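PDB 3TC1: octaprenyl Pyrophosphate Synthase from Helicobacter pylori, which probably builds long-chain, all-trans octaprenyl diphosphate by adding isopentenyl diphosphate units to an allylic diphosphate with the help of magnesium. Local coordinates for residues B[197-200]-B[201-204]; B[49-52]-B[53-57]. All blocks are in the same frame, centred on the assembly; numbering follows the deposited sequence.

Contact 1. Residues B[197-200]-B[201-204]. With MG (magnesium ion), chain D.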
loop_
_atom_site.group_PDB
_atom_site.type_symbol
_atom_site.label_atom_id
_atom_site.label_comp_id
_atom_site.label_asym_id
_atom_site.label_seq_id
_atom_site.Cartn_x
_atom_site.Cartn_y
_atom_site.Cartn_z
ATOM N N GLN B 197 4.161 -22.816 -2.297
ATOM C CA GLN B 197 2.767 -22.480 -2.561
ATOM C C GLN B 197 1.957 -23.669 -3.070
ATOM O O GLN B 197 0.751 -23.742 -2.839
ATOM C CB GLN B 197 2.666 -21.323 -3.554
ATOM C CG GLN B 197 1.253 -20.753 -3.684
ATOM C CD GLN B 197 0.683 -20.310 -2.346
ATOM O OE1 GLN B 197 1.272 -19.480 -1.651
ATOM N NE2 GLN B 197 -0.468 -20.866 -1.978
ATOM N N ILE B 198 2.603 -24.590 -3.776
ATOM C CA ILE B 198 1.892 -25.765 -4.269
ATOM C C ILE B 198 1.486 -26.615 -3.057
ATOM O O ILE B 198 0.346 -27.079 -2.967
ATOM C CB ILE B 198 2.775 -26.590 -5.238
ATOM C CG1 ILE B 198 2.980 -25.804 -6.537
ATOM C CG2 ILE B 198 2.105 -27.927 -5.568
ATOM C CD1 ILE B 198 4.031 -26.408 -7.460
ATOM N N ILE B 199 2.415 -26.789 -2.117
ATOM C CA ILE B 199 2.144 -27.565 -0.909
ATOM C C ILE B 199 1.083 -26.856 -0.069
ATOM O O ILE B 199 0.257 -27.496 0.592
ATOM C CB ILE B 199 3.425 -27.754 -0.051
ATOM C CG1 ILE B 199 4.425 -28.643 -0.795
ATOM C CG2 ILE B 199 3.069 -28.345 1.308
ATOM C CD1 ILE B 199 3.887 -30.018 -1.166
ATOM N N ASP B 200 1.105 -25.531 -0.091
ATOM C CA ASP B 200 0.120 -24.782 0.671
ATOM C C ASP B 200 -1.261 -25.016 0.067
ATOM O O ASP B 200 -2.237 -25.219 0.790
ATOM C CB ASP B 200 0.433 -23.295 0.659
ATOM C CG ASP B 200 -0.582 -22.502 1.432
ATOM O OD1 ASP B 200 -0.565 -22.570 2.681
ATOM O OD2 ASP B 200 -1.406 -21.829 0.783
ATOM N N ASP B 201 -1.343 -24.994 -1.259
ATOM C CA ASP B 201 -2.622 -25.231 -1.923
ATOM C C ASP B 201 -3.052 -26.672 -1.657
ATOM O O ASP B 201 -4.239 -26.969 -1.524
ATOM C CB ASP B 201 -2.498 -25.005 -3.435
ATOM C CG ASP B 201 -2.361 -23.532 -3.800
ATOM O OD1 ASP B 201 -2.469 -22.680 -2.888
ATOM O OD2 ASP B 201 -2.159 -23.227 -5.002
ATOM N N LEU B 202 -2.073 -27.568 -1.569
ATOM C CA LEU B 202 -2.361 -28.971 -1.320
ATOM C C LEU B 202 -2.942 -29.144 0.087
ATOM O O LEU B 202 -3.942 -29.838 0.272
ATOM C CB LEU B 202 -1.081 -29.799 -1.489
ATOM C CG LEU B 202 -1.209 -31.322 -1.397
ATOM C CD1 LEU B 202 -2.250 -31.812 -2.391
ATOM C CD2 LEU B 202 0.144 -31.965 -1.681
ATOM N N LEU B 203 -2.325 -28.492 1.069
ATOM C CA LEU B 203 -2.774 -28.569 2.455
ATOM C C LEU B 203 -4.167 -27.987 2.695
ATOM O O LEU B 203 -4.749 -28.172 3.767
ATOM C CB LEU B 203 -1.754 -27.897 3.375
ATOM C CG LEU B 203 -0.446 -28.683 3.509
ATOM C CD1 LEU B 203 0.557 -27.899 4.346
ATOM C CD2 LEU B 203 -0.743 -30.041 4.142
ATOM N N ASP B 204 -4.708 -27.290 1.702
ATOM C CA ASP B 204 -6.043 -26.727 1.841
ATOM C C ASP B 204 -7.078 -27.812 1.620
ATOM O O ASP B 204 -8.199 -27.735 2.130
ATOM C CB ASP B 204 -6.291 -25.626 0.809
ATOM C CG ASP B 204 -7.687 -25.009 0.937
ATOM O OD1 ASP B 204 -7.981 -24.391 1.983
ATOM O OD2 ASP B 204 -8.495 -25.139 -0.003
HETATM MG MG MG D . -3.570 -21.566 1.289
HETATM O O HOH W 1 -3.638 -23.864 2.246
HETATM O O HOH W 2 -3.252 -20.924 3.466
HETATM O O HOH W 3 -4.065 -22.235 -0.808
HETATM O O HOH W 4 -5.892 -21.213 1.455
HETATM O O HOH W 5 -3.177 -19.356 0.176
#

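Contact 2. Residues B[49-52]-B[53-57]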
loop_
_atom_site.group_PDB
_atom_site.type_symbol
_atom_site.label_atom_id
_atom_site.label_comp_id
_atom_site.label_asym_id
_atom_site.label_seq_id
_atom_site.Cartn_x
_atom_site.Cartn_y
_atom_site.Cartn_z
ATOM N N GLU B 49 29.257 -17.610 10.217
ATOM C CA GLU B 49 29.594 -17.605 11.633
ATOM C C GLU B 49 30.279 -16.286 11.976
ATOM O O GLU B 49 29.983 -15.664 12.996
ATOM C CB GLU B 49 30.548 -18.763 11.964
ATOM C CG GLU B 49 31.067 -18.751 13.404
ATOM C CD GLU B 49 32.032 -19.888 13.703
ATOM O OE1 GLU B 49 33.259 -19.701 13.542
ATOM O OE2 GLU B 49 31.556 -20.974 14.094
ATOM N N LYS B 50 31.180 -15.862 11.094
ATOM C CA LYS B 50 31.965 -14.643 11.286
ATOM C C LYS B 50 31.436 -13.343 10.693
ATOM O O LYS B 50 32.211 -12.410 10.478
ATOM C CB LYS B 50 33.379 -14.854 10.748
ATOM C CG LYS B 50 34.108 -16.005 11.383
ATOM C CD LYS B 50 35.276 -16.422 10.522
ATOM C CE LYS B 50 35.464 -17.924 10.592
ATOM N NZ LYS B 50 36.594 -18.384 9.746
ATOM N N THR B 51 30.140 -13.259 10.421
ATOM C CA THR B 51 29.605 -12.022 9.858
ATOM C C THR B 51 29.820 -10.906 10.874
ATOM O O THR B 51 29.438 -11.045 12.031
ATOM C CB THR B 51 28.103 -12.159 9.539
ATOM O OG1 THR B 51 27.913 -13.208 8.580
ATOM C CG2 THR B 51 27.564 -10.853 8.963
ATOM N N ASP B 52 30.435 -9.804 10.460
ATOM C CA ASP B 52 30.680 -8.723 11.408
ATOM C C ASP B 52 29.374 -8.113 11.918
ATOM O O ASP B 52 28.346 -8.128 11.229
ATOM C CB ASP B 52 31.596 -7.646 10.804
ATOM C CG ASP B 52 30.925 -6.839 9.710
ATOM O OD1 ASP B 52 31.108 -7.168 8.513
ATOM O OD2 ASP B 52 30.211 -5.876 10.055
ATOM N N ALA B 53 29.421 -7.586 13.136
ATOM C CA ALA B 53 28.250 -7.005 13.786
ATOM C C ALA B 53 27.528 -5.918 12.992
ATOM O O ALA B 53 26.302 -5.832 13.034
ATOM C CB ALA B 53 28.638 -6.467 15.163
ATOM N N ILE B 54 28.278 -5.076 12.290
ATOM C CA ILE B 54 27.661 -4.017 11.504
ATOM C C ILE B 54 26.828 -4.624 10.377
ATOM O O ILE B 54 25.682 -4.231 10.160
ATOM C CB ILE B 54 28.721 -3.073 10.895
ATOM C CG1 ILE B 54 29.466 -2.332 12.012
ATOM C CG2 ILE B 54 28.060 -2.094 9.939
ATOM C CD1 ILE B 54 28.575 -1.522 12.934
ATOM N N LEU B 55 27.410 -5.586 9.666
ATOM C CA LEU B 55 26.713 -6.238 8.564
ATOM C C LEU B 55 25.512 -7.047 9.063
ATOM O O LEU B 55 24.460 -7.075 8.420
ATOM C CB LEU B 55 27.682 -7.146 7.804
ATOM C CG LEU B 55 27.170 -7.908 6.577
ATOM C CD1 LEU B 55 26.517 -6.942 5.583
ATOM C CD2 LEU B 55 28.344 -8.637 5.926
ATOM N N LEU B 56 25.671 -7.699 10.212
ATOM C CA LEU B 56 24.600 -8.500 10.793
ATOM C C LEU B 56 23.367 -7.638 11.080
ATOM O O LEU B 56 22.235 -8.058 10.838
ATOM C CB LEU B 56 25.079 -9.155 12.090
ATOM C CG LEU B 56 24.047 -9.945 12.898
ATOM C CD1 LEU B 56 23.457 -11.067 12.047
ATOM C CD2 LEU B 56 24.721 -10.514 14.141
ATOM N N ASP B 57 23.589 -6.435 11.601
ATOM C CA ASP B 57 22.482 -5.536 11.892
ATOM C C ASP B 57 21.775 -5.155 10.589
ATOM O O ASP B 57 20.548 -5.102 10.541
ATOM C CB ASP B 57 22.980 -4.281 12.609
ATOM C CG ASP B 57 21.848 -3.339 12.985
ATOM O OD1 ASP B 57 20.963 -3.738 13.774
ATOM O OD2 ASP B 57 21.840 -2.198 12.481
#

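Contact 1. Residues B[197-200]-B[201-204]
Gln197 and Asp201 meet one turn apart on helix 182-205, in a local contact at the buried, metal-binding part of the all-helical prenyl synthase fold. Asp200, Asp201 and Asp204 form the sequence Asp-Asp-Leu-Leu-Asp, which matches the second aspartate-rich DDXXD motif of trans-prenyl synthases. Asp200 binds the magnesium ion directly: OD2 lies 2.2 Å from the metal, and five waters complete an octahedron. The carboxylate of Asp200 is held out from the helix toward the metal because CG lies opposite the backbone N (chi1 179°). Asp201 acts from the second shell, where its OD1 accepts a hydrogen bond of 2.7 Å from water 3, itself a magnesium ligand. The amide of Gln197 ties the two acids together. Its NE2 donates to Asp201 OD1 at 2.9 Å, approaching from above the carboxylate, although the acceptor lies almost in the amide plane; the two planes are turned 53° apart. A weak bond of 3.1 Å links the same NE2 to Asp200 OD2. Glutamine suits this position because its NH2 group can donate hydrogen bonds to both acids while OE1 accepts one from Thr163 OG1, which helps fix the rotation of the amide. The other oxygen of Asp201, OD2, bonds to Tyr155 OH. Away from the metal this turn is apolar, and Ile199 CG2 rests 4.0 Å from Leu203 CD1, branched side chains meeting at successive turns. Backbone bonds such as Leu203 N to Ile199 O (2.8 Å) keep this spacing. Helix 152-177 covers Gln197, Ile198 and Asp201 through Trp156 and Leu159, helix 268-286 packs on Ile198 and Ile199, and Asp204 reaches the backbone N atoms of Ser218 and Asp219 in the loop that follows.

Contact 2. Residues B[49-52]-B[53-57]
Asp52 OD2 accepts a hydrogen bond of 2.8 Å from Leu55 N, with a nearly straight N-H...O angle of 162°. This is an N-cap: Asp52 stands immediately before helix 53-80, whose first-turn N-H groups have no earlier turn of carbonyls to receive them, and the side chain supplies an acceptor instead. The donor arrives from above the carboxylate, 46° out of its plane. CG sits between the backbone N and the carbonyl carbon (chi1 70°), a rotation that swings the short side chain back over the start of the helix. Aspartate suits the place because its carboxylate is only one carbon from CA and can curl back to the chain; its negative charge is also probably favourable beside the positive end of the helix dipole. OD1, the second oxygen, lies 3.5 Å from Leu55 CB, and the Asp52 and Leu55 side chains cross at about a right angle. The main chain of Asp52 begins the regular helical pattern, with Leu56 N donating to Asp52 O at 2.9 Å. One residue earlier, Thr51 presents its two branches to different surroundings. The methyl CG2 packs against Leu55, 3.8 Å from both CG and CD2, and comes 4.3 Å from Leu56 CB. The hydroxyl OG1 instead accepts from Asn48 N within the same loop, between helices 38-44 and 53-80. A threonine therefore offers a nonpolar cover for the first turn and a polar brace for the loop. Among the contacts with the rest of the subunit, Leu56 touches Leu47 of the loop after helix 38-44, Leu55 touches Leu178 in the loop that precedes helix 182-205, and Asp57 OD1 forms a salt bridge with Lys12 of helix 3-18.

How the contacts relate
Contact 1 is buried, about 11 Å from the centre of the chain, whereas contact 2 lies at the surface on the opposite side of that centre, with about 35 Å between the centres of the two contacts. They share no helix: contact 1 is an internal run of helix 182-205, and contact 2 joins a loop to the first turn of helix 53-80. Isoleucines and leucines covered by other helices form the apolar part of contact 1, against a threonine methyl and leucines in contact 2. In contact 1 Asp200 holds magnesium, Asp201 holds one of its waters, and Asp204 turns to backbone N-H groups of the following loop; in contact 2 the exposed Asp52 caps a backbone N-H at a helix start.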